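Local coordinates for glycosyl hydrolases family 31 family protein (Aspergillus niger, PDB 6DRU) that catalyses the release of alpha-xylose from the non-reducing terminal glucose of xyloglucan oligosaccharides, at residues W677-W680 / W681-E684; T582-I585 / V586-H590; I613-P616 / L617-F621; W547-L551 / P552-T556. All blocks are in the same frame, centred on the assembly; numbering follows the deposited sequence.

How the interactions relate
All four contacts are local turns or helical steps, and they follow one another in series along the chain, with no nesting or crossing. Interaction 4 (547-556) comes first and closes the bend from helix 535-548 into barrel strand 554-555. Interaction 2 (582-590) lies in the next helix, and Tyr588 CD1 packs 3.5 Å from Thr549 OG1 of interaction 4. Interaction 3 (613-621) turns out of edge strand 614-615; its Met614 SD reaches Pro552 CD, 3.8 Å away. Interaction 1 (677-684) closes a hairpin in the same sheet, touching interaction 3 through Trp677 and Phe621 and interaction 2 through Trp681 and Tyr588, which joins the C-terminal sheet to the barrel.

Interaction 1. Residues W677-W680 / W681-E684; sequences WTYW and WTNE. With NAG (2-acetamido-2-deoxy-beta-D-glucopyranose), chain K.
Trp681 presents one indole face to the edge of Trp680, whose CD1 sits 3.5 Å above that plane and offset toward the rim. The planes stand at 75° with the centroids of the Trp680 five-membered and Trp681 six-membered rings 4.6 Å apart, so the pair is T-shaped. His700, outside the turn, also stacks on the Trp681 indole. The edge of Trp681 is in turn directed at the face of Tyr679 in an offset edge-to-face arrangement, its CD1 3.7 Å from Tyr679 CZ. Thr682 takes the edge of the tyrosine ring, with OG1 3.5 Å from Tyr679 CD2. Tyr679 and Trp680 carry CG anti to the backbone N (chi1 -165° and -173°), whereas Trp681 has CG beside its N, which brings its indole against both.

The backbone of the same residues closes a turn between strands 677-679 and 685-686. Tyr679 N donates to Glu684 O at 2.8 Å, and Asn683 N returns to Tyr679 O at 2.9 Å. Thr682 OG1 accepts from Glu684 N, an ST turn. Beyond the turn, Tyr679 OH bonds Pro695 O, Trp681 NE1 bonds Ile701 O, and Arg709 makes a cation-pi contact with Trp680. Asn683 ND2 is joined covalently to C1 of an N-acetylglucosamine. Since backbone bonds and the ST turn hold the loop, the Asn683 side chain can carry its glycan without serving in those bonds.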
loop_
_atom_site.group_PDB
_atom_site.type_symbol
_atom_site.label_atom_id
_atom_site.label_comp_id
_atom_site.label_asym_id
_atom_site.label_seq_id
_atom_site.Cartn_x
_atom_site.Cartn_y
_atom_site.Cartn_z
ATOM N N TRP A 677 -13.044 60.109 8.040
ATOM C CA TRP A 677 -13.077 59.198 9.178
ATOM C C TRP A 677 -13.510 59.956 10.428
ATOM O O TRP A 677 -12.848 60.916 10.838
ATOM C CB TRP A 677 -11.713 58.541 9.390
ATOM C CG TRP A 677 -11.276 57.683 8.242
ATOM C CD1 TRP A 677 -10.282 57.954 7.349
ATOM C CD2 TRP A 677 -11.819 56.411 7.865
ATOM N NE1 TRP A 677 -10.172 56.931 6.439
ATOM C CE2 TRP A 677 -11.104 55.971 6.733
ATOM C CE3 TRP A 677 -12.840 55.602 8.375
ATOM C CZ2 TRP A 677 -11.378 54.758 6.101
ATOM C CZ3 TRP A 677 -13.108 54.396 7.748
ATOM C CH2 TRP A 677 -12.381 53.988 6.621
ATOM N N THR A 678 -14.608 59.517 11.035
ATOM C CA THR A 678 -15.131 60.101 12.263
ATOM C C THR A 678 -14.972 59.092 13.390
ATOM O O THR A 678 -15.500 57.979 13.308
ATOM C CB THR A 678 -16.599 60.496 12.109
ATOM O OG1 THR A 678 -16.738 61.418 11.021
ATOM C CG2 THR A 678 -17.117 61.136 13.388
ATOM N N TYR A 679 -14.243 59.480 14.434
ATOM C CA TYR A 679 -14.083 58.611 15.590
ATOM C C TYR A 679 -15.407 58.485 16.334
ATOM O O TYR A 679 -16.131 59.466 16.519
ATOM C CB TYR A 679 -12.993 59.148 16.514
ATOM C CG TYR A 679 -12.512 58.146 17.535
ATOM C CD1 TYR A 679 -11.978 56.926 17.138
ATOM C CD2 TYR A 679 -12.569 58.424 18.893
ATOM C CE1 TYR A 679 -11.534 56.005 18.065
ATOM C CE2 TYR A 679 -12.123 57.511 19.829
ATOM C CZ TYR A 679 -11.605 56.303 19.409
ATOM O OH TYR A 679 -11.159 55.392 20.338
ATOM N N TRP A 680 -15.724 57.258 16.755
ATOM C CA TRP A 680 -17.048 56.979 17.302
ATOM C C TRP A 680 -17.271 57.687 18.632
ATOM O O TRP A 680 -18.371 58.184 18.898
ATOM C CB TRP A 680 -17.236 55.472 17.464
ATOM C CG TRP A 680 -18.620 55.076 17.874
ATOM C CD1 TRP A 680 -19.099 54.951 19.148
ATOM C CD2 TRP A 680 -19.709 54.746 17.003
ATOM N NE1 TRP A 680 -20.419 54.566 19.122
ATOM C CE2 TRP A 680 -20.817 54.433 17.817
ATOM C CE3 TRP A 680 -19.855 54.686 15.613
ATOM C CZ2 TRP A 680 -22.052 54.065 17.287
ATOM C CZ3 TRP A 680 -21.084 54.322 15.088
ATOM C CH2 TRP A 680 -22.165 54.015 15.924
ATOM N N TRP A 681 -16.245 57.744 19.480
ATOM C CA TRP A 681 -16.431 58.195 20.853
ATOM C C TRP A 681 -16.232 59.692 21.038
ATOM O O TRP A 681 -16.755 60.256 22.006
ATOM C CB TRP A 681 -15.483 57.429 21.779
ATOM C CG TRP A 681 -15.610 55.951 21.616
ATOM C CD1 TRP A 681 -14.695 55.107 21.062
ATOM C CD2 TRP A 681 -16.737 55.141 21.976
ATOM N NE1 TRP A 681 -15.171 53.821 21.072
ATOM C CE2 TRP A 681 -16.423 53.814 21.626
ATOM C CE3 TRP A 681 -17.975 55.410 22.569
ATOM C CZ2 TRP A 681 -17.303 52.757 21.848
ATOM C CZ3 TRP A 681 -18.846 54.360 22.787
ATOM C CH2 TRP A 681 -18.507 53.049 22.428
ATOM N N THR A 682 -15.496 60.350 20.143
ATOM C CA THR A 682 -15.267 61.783 20.244
ATOM C C THR A 682 -15.907 62.578 19.116
ATOM O O THR A 682 -15.919 63.812 19.185
ATOM C CB THR A 682 -13.760 62.084 20.272
ATOM O OG1 THR A 682 -13.204 61.881 18.968
ATOM C CG2 THR A 682 -13.053 61.176 21.266
ATOM N N ASN A 683 -16.426 61.911 18.084
ATOM C CA ASN A 683 -17.015 62.556 16.911
ATOM C C ASN A 683 -16.016 63.433 16.164
ATOM O O ASN A 683 -16.412 64.272 15.349
ATOM C CB ASN A 683 -18.260 63.367 17.279
ATOM C CG ASN A 683 -19.455 62.491 17.566
ATOM O OD1 ASN A 683 -19.705 61.513 16.861
ATOM N ND2 ASN A 683 -20.202 62.835 18.605
ATOM N N GLU A 684 -14.725 63.252 16.426
ATOM C CA GLU A 684 -13.701 64.027 15.745
ATOM C C GLU A 684 -13.384 63.401 14.395
ATOM O O GLU A 684 -13.359 62.174 14.252
ATOM C CB GLU A 684 -12.435 64.108 16.600
ATOM C CG GLU A 684 -11.290 64.865 15.945
ATOM C CD GLU A 684 -10.217 65.279 16.930
ATOM O OE1 GLU A 684 -10.548 65.504 18.114
ATOM O OE2 GLU A 684 -9.041 65.378 16.521
HETATM C C1 NAG K . -21.363 61.985 18.788
HETATM C C2 NAG K . -21.705 62.294 20.226
HETATM C C3 NAG K . -22.834 61.462 20.705
HETATM C C4 NAG K . -24.010 61.569 19.757
HETATM C C5 NAG K . -23.571 61.297 18.334
HETATM C C6 NAG K . -24.724 61.536 17.384
HETATM C C7 NAG K . -19.958 63.177 21.719
HETATM C C8 NAG K . -20.536 64.570 21.588
HETATM N N2 NAG K . -20.557 62.086 21.039
HETATM O O3 NAG K . -23.180 61.864 22.012
HETATM O O4 NAG K . -24.997 60.634 20.126
HETATM O O5 NAG K . -22.510 62.155 17.994
HETATM O O6 NAG K . -24.289 61.331 16.058
HETATM O O7 NAG K . -18.977 62.990 22.410
#

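Interaction 2. Residues T582-I585 / V586-H590; sequences TPII and VSYIH
Ser587 folds its hydroxyl back onto the preceding turn: OG lies between its backbone N and carbonyl carbon (chi1 73°) and donates to Ile584 O at 2.6 Å. The same oxygen receives a weak bond from Tyr588 N at 3.4 Å, and Tyr588 brings the edge of its ring to it, with CD2 at 3.3 Å. Ile584 O is thus approached by a hydroxyl, an amide and a ring edge.

Val586 has CG1 anti to its backbone N (chi1 177°), which leaves CG2 beside that N and 3.2 Å from Thr582 O. The methyl groups of Thr582 and Val586 lie side by side and point the same way, CG2 to CG2 at 4.2 Å. Val586 N donates to Thr582 O at 3.0 Å, and Ile589 N to Ile585 O at 3.2 Å. Ile589 also rests its CG1 against Ile585 O. His590 turns ND1 toward Val586 O in a weak bond.

Beyond the segments, Ile585 packs on Tyr541 and Leu545, and Ile584 on Val542, all in helix 535-548. Tyr588 reaches the loop that precedes strand 703-705, where its OH is hydrogen-bonded to Gln699 O. Successive i to i+4 bonds, a buried row including Ile585, Tyr588 and Ile589, and an exposed Ser587 and His590 are the pattern of an amphipathic alpha-helix, here helix 582-594, which follows the last strand of the family 31 (beta/alpha)8 barrel.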
loop_
_atom_site.group_PDB
_atom_site.type_symbol
_atom_site.label_atom_id
_atom_site.label_comp_id
_atom_site.label_asym_id
_atom_site.label_seq_id
_atom_site.Cartn_x
_atom_site.Cartn_y
_atom_site.Cartn_z
ATOM N N THR A 582 -19.734 45.864 34.997
ATOM C CA THR A 582 -21.098 45.565 34.561
ATOM C C THR A 582 -21.693 46.641 33.658
ATOM O O THR A 582 -22.248 46.287 32.607
ATOM C CB THR A 582 -21.993 45.317 35.783
ATOM O OG1 THR A 582 -21.419 44.290 36.601
ATOM C CG2 THR A 582 -23.382 44.885 35.342
ATOM N N PRO A 583 -21.619 47.939 33.979
ATOM C CA PRO A 583 -22.167 48.934 33.043
ATOM C C PRO A 583 -21.434 48.979 31.714
ATOM O O PRO A 583 -22.042 49.328 30.694
ATOM C CB PRO A 583 -22.029 50.255 33.813
ATOM C CG PRO A 583 -20.927 50.011 34.776
ATOM C CD PRO A 583 -21.085 48.586 35.194
ATOM N N ILE A 584 -20.144 48.638 31.691
ATOM C CA ILE A 584 -19.404 48.615 30.432
ATOM C C ILE A 584 -19.895 47.474 29.548
ATOM O O ILE A 584 -20.118 47.650 28.344
ATOM C CB ILE A 584 -17.892 48.505 30.697
ATOM C CG1 ILE A 584 -17.449 49.534 31.735
ATOM C CG2 ILE A 584 -17.113 48.695 29.408
ATOM C CD1 ILE A 584 -15.965 49.497 32.024
ATOM N N ILE A 585 -20.065 46.287 30.133
ATOM C CA ILE A 585 -20.490 45.124 29.358
ATOM C C ILE A 585 -21.911 45.312 28.842
ATOM O O ILE A 585 -22.214 44.990 27.686
ATOM C CB ILE A 585 -20.357 43.847 30.206
ATOM C CG1 ILE A 585 -18.914 43.675 30.688
ATOM C CG2 ILE A 585 -20.798 42.630 29.406
ATOM C CD1 ILE A 585 -18.730 42.548 31.679
ATOM N N VAL A 586 -22.806 45.831 29.686
ATOM C CA VAL A 586 -24.200 46.004 29.287
ATOM C C VAL A 586 -24.334 47.086 28.220
ATOM O O VAL A 586 -25.230 47.021 27.370
ATOM C CB VAL A 586 -25.066 46.302 30.527
ATOM C CG1 VAL A 586 -26.509 46.563 30.129
ATOM C CG2 VAL A 586 -24.994 45.141 31.509
ATOM N N SER A 587 -23.444 48.082 28.228
ATOM C CA SER A 587 -23.500 49.122 27.206
ATOM C C SER A 587 -23.243 48.548 25.820
ATOM O O SER A 587 -23.928 48.905 24.854
ATOM C CB SER A 587 -22.490 50.226 27.520
ATOM O OG SER A 587 -21.163 49.791 27.270
ATOM N N TYR A 588 -22.262 47.650 25.701
ATOM C CA TYR A 588 -21.986 47.032 24.409
ATOM C C TYR A 588 -23.091 46.071 23.995
ATOM O O TYR A 588 -23.320 45.875 22.796
ATOM C CB TYR A 588 -20.632 46.326 24.447
ATOM C CG TYR A 588 -19.466 47.273 24.279
ATOM C CD1 TYR A 588 -19.150 47.797 23.032
ATOM C CD2 TYR A 588 -18.689 47.653 25.366
ATOM C CE1 TYR A 588 -18.090 48.668 22.869
ATOM C CE2 TYR A 588 -17.625 48.523 25.213
ATOM C CZ TYR A 588 -17.331 49.027 23.963
ATOM O OH TYR A 588 -16.274 49.892 23.802
ATOM N N ILE A 589 -23.781 45.462 24.962
ATOM C CA ILE A 589 -24.950 44.649 24.636
ATOM C C ILE A 589 -26.036 45.515 24.013
ATOM O O ILE A 589 -26.654 45.140 23.008
ATOM C CB ILE A 589 -25.459 43.912 25.890
ATOM C CG1 ILE A 589 -24.451 42.849 26.329
ATOM C CG2 ILE A 589 -26.820 43.283 25.625
ATOM C CD1 ILE A 589 -24.871 42.083 27.565
ATOM N N HIS A 590 -26.287 46.689 24.597
ATOM C CA HIS A 590 -27.274 47.603 24.030
ATOM C C HIS A 590 -26.818 48.150 22.681
ATOM O O HIS A 590 -27.628 48.290 21.758
ATOM C CB HIS A 590 -27.552 48.743 25.007
ATOM C CG HIS A 590 -28.503 48.379 26.104
ATOM N ND1 HIS A 590 -28.117 48.286 27.424
ATOM C CD2 HIS A 590 -29.826 48.092 26.077
ATOM C CE1 HIS A 590 -29.161 47.954 28.163
ATOM N NE2 HIS A 590 -30.210 47.830 27.371
#

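Interaction 3. Residues I613-P616 / L617-F621; sequences IMRP and LYMDF
Arg615 meets Asp620 side-on with two nitrogens, one to each carboxylate oxygen. NE donates to OD2 of Asp620 at 2.9 Å in an almost straight bond (168°); the oxygen lies near the guanidinium plane, and NE comes from its syn side but well out of the carboxylate plane. NH2 reaches OD1 of Asp620 at 3.0 Å from above the carboxylate plane; the two flat groups are turned 31° against each other. A bend in the arginine chain at chi3 (63°) brings its head round to the acid, and Met619 CE sits over the centre of the guanidinium face, 3.9 Å above the plane. The same methyl lies 3.5 Å from Arg615 CB, the two chains crossing at about a right angle.

Pro616 comes next. Its CD touches Met619 CE, while CB is 3.4 Å from Tyr618 CE2 and CG is close to Tyr618 CZ; the proline crosses the tyrosine obliquely. Pro616 O accepts from Met619 N at 3.1 Å, a bond that turns the chain toward the weakly bonded helix 618-621.

NH2 also makes a salt bridge to Asp229, so one guanidinium serves two acids; the nearby Arg611 probably offsets part of the second negative charge. NH1 bonds Ser612 O. Arg615 pairs by backbone with Met644 of strand 643-645, and 614-615 is an outermost strand of that antiparallel sheet within this chain. Pro616 packs on Leu503 of helix 492-508, and Tyr618 stacks on Tyr150 of strand 149-151.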
loop_
_atom_site.group_PDB
_atom_site.type_symbol
_atom_site.label_atom_id
_atom_site.label_comp_id
_atom_site.label_asym_id
_atom_site.label_seq_id
_atom_site.Cartn_x
_atom_site.Cartn_y
_atom_site.Cartn_z
ATOM N N ILE A 613 -18.782 40.523 4.957
ATOM C CA ILE A 613 -19.294 41.258 6.108
ATOM C C ILE A 613 -18.145 41.956 6.823
ATOM O O ILE A 613 -18.053 43.188 6.800
ATOM C CB ILE A 613 -20.073 40.328 7.055
ATOM C CG1 ILE A 613 -21.257 39.709 6.308
ATOM C CG2 ILE A 613 -20.552 41.090 8.276
ATOM C CD1 ILE A 613 -22.066 38.750 7.136
ATOM N N MET A 614 -17.258 41.194 7.458
ATOM C CA MET A 614 -16.035 41.778 7.990
ATOM C C MET A 614 -14.960 41.705 6.913
ATOM O O MET A 614 -14.709 40.640 6.341
ATOM C CB MET A 614 -15.589 41.098 9.289
ATOM C CG MET A 614 -15.345 39.607 9.237
ATOM S SD MET A 614 -14.942 38.988 10.889
ATOM C CE MET A 614 -13.373 39.795 11.198
ATOM N N ARG A 615 -14.340 42.848 6.633
ATOM C CA ARG A 615 -13.630 43.067 5.380
ATOM C C ARG A 615 -12.175 43.429 5.632
ATOM O O ARG A 615 -11.901 44.464 6.264
ATOM C CB ARG A 615 -14.323 44.175 4.581
ATOM C CG ARG A 615 -15.793 43.898 4.304
ATOM C CD ARG A 615 -16.505 45.102 3.707
ATOM N NE ARG A 615 -15.966 45.480 2.404
ATOM C CZ ARG A 615 -16.243 44.850 1.268
ATOM N NH1 ARG A 615 -17.054 43.800 1.269
ATOM N NH2 ARG A 615 -15.706 45.268 0.131
ATOM N N PRO A 616 -11.219 42.627 5.169
ATOM C CA PRO A 616 -9.818 43.057 5.212
ATOM C C PRO A 616 -9.617 44.310 4.374
ATOM O O PRO A 616 -10.345 44.566 3.412
ATOM C CB PRO A 616 -9.059 41.857 4.633
ATOM C CG PRO A 616 -10.087 41.073 3.879
ATOM C CD PRO A 616 -11.366 41.268 4.625
ATOM N N LEU A 617 -8.605 45.095 4.751
ATOM C CA LEU A 617 -8.453 46.439 4.204
ATOM C C LEU A 617 -8.146 46.450 2.711
ATOM O O LEU A 617 -8.391 47.467 2.055
ATOM C CB LEU A 617 -7.356 47.195 4.957
ATOM C CG LEU A 617 -7.644 47.477 6.433
ATOM C CD1 LEU A 617 -6.531 48.307 7.054
ATOM C CD2 LEU A 617 -8.991 48.167 6.597
ATOM N N TYR A 618 -7.624 45.354 2.153
ATOM C CA TYR A 618 -7.311 45.354 0.729
ATOM C C TYR A 618 -8.561 45.344 -0.140
ATOM O O TYR A 618 -8.490 45.726 -1.313
ATOM C CB TYR A 618 -6.413 44.163 0.372
ATOM C CG TYR A 618 -6.988 42.797 0.689
ATOM C CD1 TYR A 618 -7.958 42.220 -0.123
ATOM C CD2 TYR A 618 -6.540 42.073 1.786
ATOM C CE1 TYR A 618 -8.477 40.972 0.159
ATOM C CE2 TYR A 618 -7.052 40.821 2.074
ATOM C CZ TYR A 618 -8.022 40.277 1.257
ATOM O OH TYR A 618 -8.540 39.034 1.537
ATOM N N MET A 619 -9.706 44.927 0.404
ATOM C CA MET A 619 -10.907 44.831 -0.416
ATOM C C MET A 619 -11.507 46.197 -0.715
ATOM O O MET A 619 -12.205 46.356 -1.723
ATOM C CB MET A 619 -11.940 43.939 0.268
ATOM C CG MET A 619 -11.603 42.463 0.205
ATOM S SD MET A 619 -13.062 41.428 0.389
ATOM C CE MET A 619 -13.634 42.009 1.965
ATOM N N ASP A 620 -11.260 47.188 0.143
ATOM C CA ASP A 620 -11.849 48.508 -0.028
ATOM C C ASP A 620 -10.845 49.611 -0.332
ATOM O O ASP A 620 -11.251 50.661 -0.842
ATOM C CB ASP A 620 -12.640 48.905 1.228
ATOM C CG ASP A 620 -14.016 48.266 1.279
ATOM O OD1 ASP A 620 -14.632 48.088 0.205
ATOM O OD2 ASP A 620 -14.485 47.952 2.394
ATOM N N PHE A 621 -9.554 49.409 -0.050
ATOM C CA PHE A 621 -8.589 50.494 -0.180
ATOM C C PHE A 621 -7.301 50.073 -0.882
ATOM O O PHE A 621 -6.290 50.773 -0.765
ATOM C CB PHE A 621 -8.252 51.092 1.192
ATOM C CG PHE A 621 -9.456 51.410 2.035
ATOM C CD1 PHE A 621 -10.282 52.475 1.716
ATOM C CD2 PHE A 621 -9.751 50.656 3.161
ATOM C CE1 PHE A 621 -11.389 52.773 2.493
ATOM C CE2 PHE A 621 -10.857 50.953 3.944
ATOM C CZ PHE A 621 -11.676 52.012 3.608
#

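Interaction 4. Residues W547-L551 / P552-T556; sequences WTTFL and PFMRT
Met554 lays its extended side chain across Thr548 and alongside Thr549, and this is the close-packed side of the bend. Its CG lies 3.3 Å from Thr548 OG1, its CB the same distance from Thr548 O, and its CE 3.6 Å from Thr549 OG1. CG anti to the backbone N (chi1 -172°), with the rest straight, carries the methyl as far as Thr549. Both threonine hydroxyls are already engaged by helix carbonyls: Thr548 OG1 with Leu545 O and Thr549 OG1 with Ala546 O. At the corner, Leu551 packs on Val515.

The bend links helix 535-548 to strand 554-555, the eighth and last parallel strand of the (beta/alpha)8 barrel, which pairs with the first, 252-254, through Met554 and Ile253. Arg592 ties the corner by bonding Thr549 O and Leu551 O with NH1 and Pro552 O with NH2.

The looser side is not a solvent side, for every touching residue is buried. Phe553 and Arg555 direct their CB away from segment 547-551, and the phenylalanine side chain comes no closer to it than 5.4 Å. Arg555 instead forms a salt bridge with Asp516, its side chain about 5 Å from the bound alpha-D-xylopyranose.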
loop_
_atom_site.group_PDB
_atom_site.type_symbol
_atom_site.label_atom_id
_atom_site.label_comp_id
_atom_site.label_asym_id
_atom_site.label_seq_id
_atom_site.Cartn_x
_atom_site.Cartn_y
_atom_site.Cartn_z
ATOM N N TRP A 547 -15.056 43.857 21.344
ATOM C CA TRP A 547 -14.780 43.535 19.947
ATOM C C TRP A 547 -15.895 42.695 19.339
ATOM O O TRP A 547 -16.253 42.883 18.171
ATOM C CB TRP A 547 -13.440 42.812 19.831
ATOM C CG TRP A 547 -13.145 42.327 18.446
ATOM C CD1 TRP A 547 -13.340 43.008 17.279
ATOM C CD2 TRP A 547 -12.610 41.050 18.079
ATOM N NE1 TRP A 547 -12.955 42.237 16.209
ATOM C CE2 TRP A 547 -12.504 41.029 16.674
ATOM C CE3 TRP A 547 -12.210 39.923 18.803
ATOM C CZ2 TRP A 547 -12.015 39.926 15.980
ATOM C CZ3 TRP A 547 -11.724 38.830 18.112
ATOM C CH2 TRP A 547 -11.630 38.839 16.715
ATOM N N THR A 548 -16.455 41.762 20.115
ATOM C CA THR A 548 -17.501 40.893 19.590
ATOM C C THR A 548 -18.749 41.668 19.189
ATOM O O THR A 548 -19.570 41.144 18.429
ATOM C CB THR A 548 -17.862 39.822 20.619
ATOM O OG1 THR A 548 -18.491 40.438 21.751
ATOM C CG2 THR A 548 -16.614 39.090 21.077
ATOM N N THR A 549 -18.912 42.898 19.683
ATOM C CA THR A 549 -20.011 43.740 19.219
ATOM C C THR A 549 -19.904 44.015 17.726
ATOM O O THR A 549 -20.925 44.114 17.037
ATOM C CB THR A 549 -20.032 45.058 19.994
ATOM O OG1 THR A 549 -19.843 44.798 21.392
ATOM C CG2 THR A 549 -21.361 45.777 19.790
ATOM N N PHE A 550 -18.682 44.130 17.211
ATOM C CA PHE A 550 -18.464 44.435 15.804
ATOM C C PHE A 550 -17.946 43.206 15.065
ATOM O O PHE A 550 -16.941 43.270 14.350
ATOM C CB PHE A 550 -17.505 45.618 15.670
ATOM C CG PHE A 550 -17.959 46.839 16.418
ATOM C CD1 PHE A 550 -18.791 47.766 15.815
ATOM C CD2 PHE A 550 -17.567 47.051 17.732
ATOM C CE1 PHE A 550 -19.219 48.884 16.501
ATOM C CE2 PHE A 550 -17.991 48.167 18.424
ATOM C CZ PHE A 550 -18.818 49.086 17.808
ATOM N N LEU A 551 -18.636 42.088 15.239
ATOM C CA LEU A 551 -18.383 40.828 14.559
ATOM C C LEU A 551 -19.696 40.317 13.994
ATOM O O LEU A 551 -20.772 40.749 14.423
ATOM C CB LEU A 551 -17.780 39.785 15.510
ATOM C CG LEU A 551 -16.308 39.957 15.870
ATOM C CD1 LEU A 551 -15.884 38.910 16.884
ATOM C CD2 LEU A 551 -15.452 39.871 14.618
ATOM N N PRO A 552 -19.646 39.418 13.004
ATOM C CA PRO A 552 -20.897 38.921 12.409
ATOM C C PRO A 552 -21.880 38.371 13.426
ATOM O O PRO A 552 -23.094 38.523 13.248
ATOM C CB PRO A 552 -20.408 37.834 11.445
ATOM C CG PRO A 552 -19.059 38.309 11.031
ATOM C CD PRO A 552 -18.462 38.934 12.267
ATOM N N PHE A 553 -21.392 37.753 14.499
ATOM C CA PHE A 553 -22.243 37.294 15.587
ATOM C C PHE A 553 -21.557 37.596 16.908
ATOM O O PHE A 553 -20.373 37.294 17.079
ATOM C CB PHE A 553 -22.547 35.794 15.470
ATOM C CG PHE A 553 -23.423 35.446 14.299
ATOM C CD1 PHE A 553 -24.804 35.484 14.416
ATOM C CD2 PHE A 553 -22.867 35.087 13.081
ATOM C CE1 PHE A 553 -25.616 35.170 13.339
ATOM C CE2 PHE A 553 -23.673 34.772 12.003
ATOM C CZ PHE A 553 -25.048 34.813 12.132
ATOM N N MET A 554 -22.299 38.198 17.833
ATOM C CA MET A 554 -21.781 38.547 19.149
ATOM C C MET A 554 -22.151 37.434 20.123
ATOM O O MET A 554 -23.327 37.261 20.461
ATOM C CB MET A 554 -22.337 39.891 19.614
ATOM C CG MET A 554 -21.702 40.413 20.890
ATOM S SD MET A 554 -22.638 41.760 21.632
ATOM C CE MET A 554 -21.617 42.132 23.055
ATOM N N ARG A 555 -21.150 36.677 20.569
ATOM C CA ARG A 555 -21.374 35.556 21.471
ATOM C C ARG A 555 -20.222 35.465 22.458
ATOM O O ARG A 555 -19.054 35.564 22.069
ATOM C CB ARG A 555 -21.521 34.237 20.702
ATOM C CG ARG A 555 -21.235 32.994 21.535
ATOM C CD ARG A 555 -21.463 31.717 20.738
ATOM N NE ARG A 555 -20.775 30.568 21.324
ATOM C CZ ARG A 555 -19.510 30.250 21.066
ATOM N NH1 ARG A 555 -18.805 30.999 20.231
ATOM N NH2 ARG A 555 -18.950 29.191 21.637
ATOM N N THR A 556 -20.558 35.280 23.731
ATOM C CA THR A 556 -19.579 35.053 24.783
ATOM C C THR A 556 -19.620 33.592 25.206
ATOM O O THR A 556 -20.687 32.968 25.224
ATOM C CB THR A 556 -19.837 35.969 25.985
ATOM O OG1 THR A 556 -18.857 35.716 27.000
ATOM C CG2 THR A 556 -21.237 35.748 26.552
#